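Local coordinates for phosphoprotein (Spring viremia of carp virus, PDB 7C5Z) that probably serves viral RNA replication as the polymerase cofactor and nucleoprotein chaperone of a fish rhabdovirus, its central domain forming the dimer, at residues A[61-69]-A[77-85]; A[11-21]-A[32-40]. All blocks are in the same frame, centred on the assembly; numbering follows the deposited sequence.

Contact 1: residues A[61-69]-A[77-85]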
loop_
_atom_site.group_PDB
_atom_site.type_symbol
_atom_site.label_atom_id
_atom_site.label_comp_id
_atom_site.label_asym_id
_atom_site.label_seq_id
_atom_site.Cartn_x
_atom_site.Cartn_y
_atom_site.Cartn_z
ATOM N N LYS A 61 11.575 -4.846 -9.290
ATOM C CA LYS A 61 11.761 -4.096 -10.528
ATOM C C LYS A 61 12.967 -3.174 -10.441
ATOM O O LYS A 61 13.791 -3.130 -11.357
ATOM C CB LYS A 61 10.513 -3.288 -10.863
ATOM C CG LYS A 61 10.630 -2.530 -12.176
ATOM C CD LYS A 61 9.339 -1.790 -12.481
ATOM C CE LYS A 61 9.421 -1.008 -13.791
ATOM N NZ LYS A 61 9.616 -1.933 -14.950
ATOM N N TYR A 62 13.089 -2.424 -9.348
ATOM C CA TYR A 62 14.087 -1.367 -9.270
ATOM C C TYR A 62 15.378 -1.801 -8.581
ATOM O O TYR A 62 16.353 -1.037 -8.590
ATOM C CB TYR A 62 13.481 -0.152 -8.566
ATOM C CG TYR A 62 12.323 0.480 -9.321
ATOM C CD1 TYR A 62 12.399 0.727 -10.690
ATOM C CD2 TYR A 62 11.151 0.839 -8.665
ATOM C CE1 TYR A 62 11.344 1.315 -11.374
ATOM C CE2 TYR A 62 10.092 1.429 -9.342
ATOM C CZ TYR A 62 10.184 1.659 -10.701
ATOM O OH TYR A 62 9.137 2.257 -11.357
ATOM N N GLY A 63 15.408 -2.989 -7.987
ATOM C CA GLY A 63 16.631 -3.539 -7.432
ATOM C C GLY A 63 16.991 -3.079 -6.036
ATOM O O GLY A 63 18.177 -2.872 -5.742
ATOM N N TYR A 64 15.996 -2.931 -5.154
ATOM C CA TYR A 64 16.196 -2.584 -3.756
ATOM C C TYR A 64 15.478 -3.601 -2.884
ATOM O O TYR A 64 14.369 -4.030 -3.221
ATOM C CB TYR A 64 15.647 -1.183 -3.446
ATOM C CG TYR A 64 16.441 -0.089 -4.101
ATOM C CD1 TYR A 64 17.578 0.423 -3.493
ATOM C CD2 TYR A 64 16.066 0.416 -5.339
ATOM C CE1 TYR A 64 18.326 1.420 -4.098
ATOM C CE2 TYR A 64 16.816 1.413 -5.958
ATOM C CZ TYR A 64 17.933 1.910 -5.323
ATOM O OH TYR A 64 18.669 2.901 -5.927
ATOM N N ASP A 65 16.105 -3.969 -1.770
ATOM C CA ASP A 65 15.522 -4.930 -0.825
ATOM C C ASP A 65 14.599 -4.203 0.159
ATOM O O ASP A 65 14.865 -4.090 1.354
ATOM C CB ASP A 65 16.622 -5.689 -0.091
ATOM C CG ASP A 65 17.418 -6.600 -1.009
ATOM O OD1 ASP A 65 16.833 -7.115 -1.986
ATOM O OD2 ASP A 65 18.627 -6.790 -0.750
ATOM N N ILE A 66 13.504 -3.669 -0.382
ATOM C CA ILE A 66 12.489 -3.027 0.454
ATOM C C ILE A 66 11.796 -4.080 1.307
ATOM O O ILE A 66 11.484 -5.175 0.821
ATOM C CB ILE A 66 11.484 -2.271 -0.431
ATOM C CG1 ILE A 66 12.215 -1.269 -1.336
ATOM C CG2 ILE A 66 10.417 -1.555 0.416
ATOM C CD1 ILE A 66 11.324 -0.683 -2.413
ATOM N N ASP A 67 11.564 -3.772 2.591
ATOM C CA ASP A 67 10.928 -4.748 3.475
ATOM C C ASP A 67 9.853 -4.091 4.331
ATOM O O ASP A 67 9.789 -2.869 4.470
ATOM C CB ASP A 67 11.939 -5.441 4.391
ATOM C CG ASP A 67 11.476 -6.835 4.822
ATOM O OD1 ASP A 67 10.414 -7.319 4.343
ATOM O OD2 ASP A 67 12.187 -7.449 5.649
ATOM N N LEU A 68 9.019 -4.936 4.926
ATOM C CA LEU A 68 7.901 -4.505 5.748
ATOM C C LEU A 68 8.044 -5.120 7.128
ATOM O O LEU A 68 8.359 -6.312 7.248
ATOM C CB LEU A 68 6.577 -4.937 5.117
ATOM C CG LEU A 68 5.325 -4.717 5.949
ATOM C CD1 LEU A 68 5.011 -3.245 6.032
ATOM C CD2 LEU A 68 4.176 -5.519 5.330
ATOM N N PHE A 69 7.823 -4.308 8.162
ATOM C CA PHE A 69 7.835 -4.760 9.551
ATOM C C PHE A 69 6.433 -4.599 10.131
ATOM O O PHE A 69 5.923 -3.476 10.252
ATOM C CB PHE A 69 8.882 -3.990 10.365
ATOM C CG PHE A 69 10.287 -4.259 9.912
ATOM C CD1 PHE A 69 10.961 -5.377 10.373
ATOM C CD2 PHE A 69 10.915 -3.439 9.000
ATOM C CE1 PHE A 69 12.253 -5.657 9.949
ATOM C CE2 PHE A 69 12.213 -3.712 8.575
ATOM C CZ PHE A 69 12.875 -4.826 9.045
ATOM N N GLU A 77 5.537 -0.551 9.334
ATOM C CA GLU A 77 6.775 0.162 9.042
ATOM C C GLU A 77 7.448 -0.419 7.808
ATOM O O GLU A 77 7.621 -1.636 7.707
ATOM C CB GLU A 77 7.713 0.096 10.242
ATOM C CG GLU A 77 9.004 0.835 10.059
ATOM C CD GLU A 77 9.811 0.828 11.332
ATOM O OE1 GLU A 77 9.765 1.836 12.058
ATOM O OE2 GLU A 77 10.476 -0.197 11.616
ATOM N N VAL A 78 7.826 0.444 6.868
ATOM C CA VAL A 78 8.505 0.031 5.642
ATOM C C VAL A 78 9.965 0.470 5.721
ATOM O O VAL A 78 10.253 1.600 6.134
ATOM C CB VAL A 78 7.818 0.610 4.398
ATOM C CG1 VAL A 78 8.577 0.238 3.129
ATOM C CG2 VAL A 78 6.384 0.090 4.306
ATOM N N PHE A 79 10.882 -0.430 5.353
ATOM C CA PHE A 79 12.310 -0.125 5.288
ATOM C C PHE A 79 12.735 0.052 3.834
ATOM O O PHE A 79 12.530 -0.840 3.001
ATOM C CB PHE A 79 13.137 -1.223 5.965
ATOM C CG PHE A 79 14.610 -1.058 5.798
ATOM C CD1 PHE A 79 15.299 -0.093 6.519
ATOM C CD2 PHE A 79 15.313 -1.868 4.914
ATOM C CE1 PHE A 79 16.669 0.057 6.374
ATOM C CE2 PHE A 79 16.693 -1.715 4.760
ATOM C CZ PHE A 79 17.361 -0.769 5.480
ATOM N N LEU A 80 13.319 1.206 3.539
ATOM C CA LEU A 80 13.804 1.530 2.201
ATOM C C LEU A 80 15.325 1.629 2.240
ATOM O O LEU A 80 15.866 2.637 2.715
ATOM C CB LEU A 80 13.194 2.853 1.723
ATOM C CG LEU A 80 11.667 3.015 1.785
ATOM C CD1 LEU A 80 11.294 4.418 1.330
ATOM C CD2 LEU A 80 11.009 1.998 0.907
ATOM N N PRO A 81 16.065 0.630 1.762
ATOM C CA PRO A 81 17.531 0.692 1.872
ATOM C C PRO A 81 18.127 1.818 1.036
ATOM O O PRO A 81 17.627 2.158 -0.040
ATOM C CB PRO A 81 17.992 -0.683 1.362
ATOM C CG PRO A 81 16.837 -1.240 0.587
ATOM C CD PRO A 81 15.576 -0.606 1.126
ATOM N N HIS A 82 19.226 2.397 1.553
ATOM C CA HIS A 82 19.907 3.449 0.804
ATOM C C HIS A 82 20.521 2.899 -0.479
ATOM O O HIS A 82 20.516 3.573 -1.514
ATOM C CB HIS A 82 21.014 4.105 1.635
ATOM C CG HIS A 82 20.544 4.789 2.886
ATOM N ND1 HIS A 82 19.431 5.606 2.929
ATOM C CD2 HIS A 82 21.074 4.812 4.130
ATOM C CE1 HIS A 82 19.283 6.078 4.155
ATOM N NE2 HIS A 82 20.269 5.616 4.902
ATOM N N LYS A 83 21.048 1.678 -0.426
ATOM C CA LYS A 83 21.814 1.149 -1.549
ATOM C C LYS A 83 21.093 -0.022 -2.208
ATOM O O LYS A 83 20.293 -0.704 -1.563
ATOM C CB LYS A 83 23.206 0.699 -1.088
ATOM C CG LYS A 83 23.906 1.733 -0.223
ATOM C CD LYS A 83 25.225 1.221 0.314
ATOM C CE LYS A 83 26.324 2.246 0.103
ATOM N NZ LYS A 83 27.384 2.124 1.139
ATOM N N PRO A 84 21.353 -0.278 -3.487
ATOM C CA PRO A 84 20.671 -1.377 -4.182
ATOM C C PRO A 84 21.132 -2.733 -3.672
ATOM O O PRO A 84 22.128 -2.869 -2.955
ATOM C CB PRO A 84 21.063 -1.176 -5.651
ATOM C CG PRO A 84 21.595 0.228 -5.731
ATOM C CD PRO A 84 22.208 0.500 -4.401
ATOM N N SER A 85 20.394 -3.761 -4.077
ATOM C CA SER A 85 20.690 -5.118 -3.620
ATOM C C SER A 85 22.038 -5.590 -4.154
ATOM O O SER A 85 22.415 -5.238 -5.267
ATOM C CB SER A 85 19.589 -6.083 -4.055
ATOM O OG SER A 85 18.328 -5.443 -4.012
HETATM O O HOH W 1 18.778 -3.136 -1.368
#
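The antiparallel beta hairpin of strands 67-70 and 76-81 brings F69 opposite E77, L68 opposite V78 and D67 opposite F79. The pair nearer the hairpin loop, F69 and E77, is bonded both ways: F69 N reaches E77 O at 2.7 Å, nearly along the C=O axis, and E77 N returns to F69 O. D67 and F79 form the second hydrogen-bonded pair, where D67 N uses a lone pair of F79 O at 3.1 Å. On the face of F69 and F79, CB of F79 lies at the edge of the F69 ring, in its plane, 3.7 Å from CE2 of F69. The other face is aliphatic. I66 has its CG2 anti to the backbone N, which carries this methyl to 3.6 Å from CD2 of L80 and 3.7 Å from CG1 of V78. Beyond the strands the two segments stay in touch: P84 CB lies over one face of the Y64 ring, whose CE1 is 3.8 Å from P84 CG, and S85 N donates to G63 O at 2.9 Å, the donor tilted 32° from the carbonyl plane. One water links D65 N to K83 O. I66 and L68 pack on I55 of helix 41-62, V78 bonds through its backbone to V31 of strand 28-33, and P81 O accepts from Y62 OH of the second subunit.

Contact 2: residues A[11-21]-A[32-40]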
loop_
_atom_site.group_PDB
_atom_site.type_symbol
_atom_site.label_atom_id
_atom_site.label_comp_id
_atom_site.label_asym_id
_atom_site.label_seq_id
_atom_site.Cartn_x
_atom_site.Cartn_y
_atom_site.Cartn_z
ATOM N N LEU A 11 -6.867 8.286 11.753
ATOM C CA LEU A 11 -5.705 7.666 12.377
ATOM C C LEU A 11 -4.955 8.616 13.292
ATOM O O LEU A 11 -3.885 8.258 13.791
ATOM C CB LEU A 11 -4.741 7.155 11.305
ATOM C CG LEU A 11 -5.328 6.315 10.176
ATOM C CD1 LEU A 11 -4.241 5.969 9.170
ATOM C CD2 LEU A 11 -5.954 5.064 10.755
ATOM N N GLY A 12 -5.471 9.822 13.497
ATOM C CA GLY A 12 -4.786 10.836 14.279
ATOM C C GLY A 12 -4.396 12.068 13.497
ATOM O O GLY A 12 -3.862 13.016 14.094
ATOM N N PHE A 13 -4.652 12.118 12.190
ATOM C CA PHE A 13 -4.249 13.242 11.355
ATOM C C PHE A 13 -5.439 13.949 10.728
ATOM O O PHE A 13 -5.249 14.856 9.908
ATOM C CB PHE A 13 -3.287 12.770 10.260
ATOM C CG PHE A 13 -2.262 11.783 10.747
ATOM C CD1 PHE A 13 -1.152 12.219 11.454
ATOM C CD2 PHE A 13 -2.418 10.425 10.511
ATOM C CE1 PHE A 13 -0.208 11.321 11.916
ATOM C CE2 PHE A 13 -1.475 9.514 10.973
ATOM C CZ PHE A 13 -0.370 9.966 11.674
ATOM N N GLY A 14 -6.654 13.557 11.086
ATOM C CA GLY A 14 -7.847 14.056 10.446
ATOM C C GLY A 14 -8.543 12.956 9.670
ATOM O O GLY A 14 -7.910 11.999 9.208
ATOM N N PRO A 15 -9.860 13.069 9.509
ATOM C CA PRO A 15 -10.614 11.995 8.844
ATOM C C PRO A 15 -10.116 11.751 7.426
ATOM O O PRO A 15 -9.964 12.682 6.632
ATOM C CB PRO A 15 -12.059 12.511 8.858
ATOM C CG PRO A 15 -12.093 13.529 9.963
ATOM C CD PRO A 15 -10.734 14.166 9.961
ATOM N N GLY A 16 -9.834 10.484 7.122
ATOM C CA GLY A 16 -9.413 10.064 5.802
ATOM C C GLY A 16 -7.962 10.334 5.440
ATOM O O GLY A 16 -7.563 10.033 4.311
ATOM N N ILE A 17 -7.160 10.876 6.346
ATOM C CA ILE A 17 -5.785 11.259 6.031
ATOM C C ILE A 17 -4.823 10.188 6.529
ATOM O O ILE A 17 -4.969 9.662 7.639
ATOM C CB ILE A 17 -5.438 12.634 6.633
ATOM C CG1 ILE A 17 -6.301 13.719 5.986
ATOM C CG2 ILE A 17 -3.951 12.956 6.451
ATOM C CD1 ILE A 17 -6.012 15.103 6.503
ATOM N N VAL A 18 -3.824 9.876 5.706
ATOM C CA VAL A 18 -2.747 8.961 6.062
ATOM C C VAL A 18 -1.450 9.754 6.034
ATOM O O VAL A 18 -1.139 10.398 5.025
ATOM C CB VAL A 18 -2.667 7.771 5.089
ATOM C CG1 VAL A 18 -1.406 6.949 5.369
ATOM C CG2 VAL A 18 -3.923 6.906 5.183
HETATM N N MSE A 19 -0.701 9.708 7.131
HETATM C CA MSE A 19 0.579 10.403 7.196
HETATM C C MSE A 19 1.676 9.437 7.628
HETATM O O MSE A 19 1.496 8.703 8.589
HETATM C CB MSE A 19 0.525 11.572 8.188
HETATM C CG MSE A 19 -0.304 12.771 7.762
HETATM SE SE MSE A 19 0.381 13.730 6.198
HETATM C CE MSE A 19 2.155 14.093 6.863
ATOM N N PRO A 20 2.802 9.454 6.928
ATOM C CA PRO A 20 3.983 8.695 7.346
ATOM C C PRO A 20 4.872 9.513 8.273
ATOM O O PRO A 20 4.796 10.740 8.313
ATOM C CB PRO A 20 4.696 8.431 6.009
ATOM C CG PRO A 20 4.378 9.668 5.201
ATOM C CD PRO A 20 2.995 10.123 5.625
ATOM N N SER A 21 5.693 8.803 9.050
ATOM C CA SER A 21 6.763 9.384 9.858
ATOM C C SER A 21 8.063 8.780 9.348
ATOM O O SER A 21 8.187 7.553 9.281
ATOM C CB SER A 21 6.556 9.082 11.344
ATOM O OG SER A 21 7.606 9.614 12.121
ATOM N N ARG A 32 7.189 4.904 8.904
ATOM C CA ARG A 32 6.272 4.308 9.863
ATOM C C ARG A 32 4.889 4.930 9.743
ATOM O O ARG A 32 4.745 6.160 9.794
ATOM C CB ARG A 32 6.773 4.457 11.295
ATOM C CG ARG A 32 5.889 3.697 12.283
ATOM C CD ARG A 32 6.497 3.665 13.685
ATOM N NE ARG A 32 7.678 2.804 13.763
ATOM C CZ ARG A 32 8.146 2.294 14.898
ATOM N NH1 ARG A 32 7.523 2.543 16.042
ATOM N NH2 ARG A 32 9.229 1.525 14.879
ATOM N N TYR A 33 3.880 4.078 9.591
ATOM C CA TYR A 33 2.468 4.467 9.551
ATOM C C TYR A 33 1.868 4.168 10.922
ATOM O O TYR A 33 1.553 3.017 11.233
ATOM C CB TYR A 33 1.735 3.715 8.437
ATOM C CG TYR A 33 2.165 4.221 7.075
ATOM C CD1 TYR A 33 1.581 5.358 6.529
ATOM C CD2 TYR A 33 3.232 3.627 6.397
ATOM C CE1 TYR A 33 2.008 5.863 5.314
ATOM C CE2 TYR A 33 3.665 4.129 5.172
ATOM C CZ TYR A 33 3.047 5.239 4.651
ATOM O OH TYR A 33 3.470 5.748 3.449
ATOM N N ASN A 34 1.710 5.209 11.735
ATOM C CA ASN A 34 1.176 5.099 13.086
ATOM C C ASN A 34 -0.336 5.271 13.096
ATOM O O ASN A 34 -0.963 5.629 12.096
ATOM C CB ASN A 34 1.800 6.155 13.990
ATOM C CG ASN A 34 3.255 5.875 14.283
ATOM O OD1 ASN A 34 3.599 4.771 14.713
ATOM N ND2 ASN A 34 4.119 6.862 14.050
ATOM N N GLY A 35 -0.923 5.010 14.255
ATOM C CA GLY A 35 -2.326 5.318 14.462
ATOM C C GLY A 35 -3.303 4.249 14.037
ATOM O O GLY A 35 -4.487 4.555 13.845
ATOM N N LEU A 36 -2.859 3.001 13.909
ATOM C CA LEU A 36 -3.676 1.919 13.374
ATOM C C LEU A 36 -4.333 1.073 14.457
ATOM O O LEU A 36 -4.927 0.039 14.135
ATOM C CB LEU A 36 -2.829 1.014 12.470
ATOM C CG LEU A 36 -1.965 1.741 11.435
ATOM C CD1 LEU A 36 -1.237 0.710 10.577
ATOM C CD2 LEU A 36 -2.797 2.667 10.572
ATOM N N GLY A 37 -4.271 1.500 15.720
ATOM C CA GLY A 37 -4.775 0.665 16.804
ATOM C C GLY A 37 -6.265 0.361 16.734
ATOM O O GLY A 37 -6.705 -0.698 17.196
ATOM N N ASN A 38 -7.063 1.269 16.179
ATOM C CA ASN A 38 -8.509 1.067 16.121
ATOM C C ASN A 38 -8.999 0.642 14.738
ATOM O O ASN A 38 -10.215 0.538 14.520
ATOM C CB ASN A 38 -9.227 2.327 16.594
ATOM C CG ASN A 38 -9.186 2.464 18.104
ATOM O OD1 ASN A 38 -8.773 3.490 18.641
ATOM N ND2 ASN A 38 -9.587 1.403 18.799
ATOM N N VAL A 39 -8.084 0.374 13.811
ATOM C CA VAL A 39 -8.442 -0.173 12.509
ATOM C C VAL A 39 -8.929 -1.607 12.690
ATOM O O VAL A 39 -8.335 -2.387 13.447
ATOM C CB VAL A 39 -7.221 -0.094 11.571
ATOM C CG1 VAL A 39 -7.385 -0.976 10.337
ATOM C CG2 VAL A 39 -6.966 1.358 11.167
ATOM N N ASP A 40 -10.028 -1.954 12.014
ATOM C CA ASP A 40 -10.508 -3.330 11.979
ATOM C C ASP A 40 -9.340 -4.267 11.663
ATOM O O ASP A 40 -8.693 -4.107 10.617
ATOM C CB ASP A 40 -11.617 -3.452 10.925
ATOM C CG ASP A 40 -12.218 -4.853 10.827
ATOM O OD1 ASP A 40 -11.486 -5.854 10.954
ATOM O OD2 ASP A 40 -13.444 -4.957 10.592
HETATM O O HOH W 2 -0.453 6.430 9.250
HETATM O O HOH W 3 2.630 7.852 10.776
HETATM O O HOH W 4 7.037 7.173 14.511
#
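L11 packs against G35 and the turn that follows it with its whole side chain. CB of L11 lies 3.6 Å from G35 O; CG, set beside the backbone N (chi1 -49°), forks above that carbonyl; CD1 of L11 then meets CD2 of L36 at 3.9 Å, while CD2 of L11 lies 3.5 Å from G35 O and also touches CG2 of V39. The backbone closes in too, since L11 O receives a CA-H...O contact from G35, whose lack of a side chain permits the approach. Residues L36 to V39 form a type I turn that leads to D40, the N-cap of helix 41-62. At the far end the loop runs into strand 21-25 of the central domain's antiparallel sheet, whose first residue, S21, forms a hydrogen-bonded pair with R32: R32 N to S21 O at 2.9 Å and nearly straight (176°), and S21 N to R32 O. Between these ends V18 crosses the Y33 side chain at about a right angle, CG1 of V18 3.6 Å from CD1 of Y33, and P20 CB approaches CE1 and CZ of Y33 at 3.8 Å. Two waters fill in where direct bonds stop: both donate to M19 O, one also to N34 O, the other also to R32 O while accepting from N34 N. Y33 OH bonds S53 OG of the second subunit, and the R32 guanidinium pairs with E77 and makes a cation-pi contact with F75.

In the fold
Contact 1 and contact 2 lie on opposite sides of the chain's centre, their centres about 22 Å apart, yet strands 28-33 and 76-81 are neighbours in one sheet and the salt bridge from R32 to E77 ties them directly. Both are partly buried. Contact 1 is about half strand pairing, with an aliphatic side toward helix 41-62, and half loop contacts near the C-terminus. Contact 2 has a single strand pair; the rest is loop packing, helped by water-bridged carbonyls. The two adjoin opposite ends of helix 41-62, contact 2 leading into its start and contact 1 following its end, and both touch the second subunit.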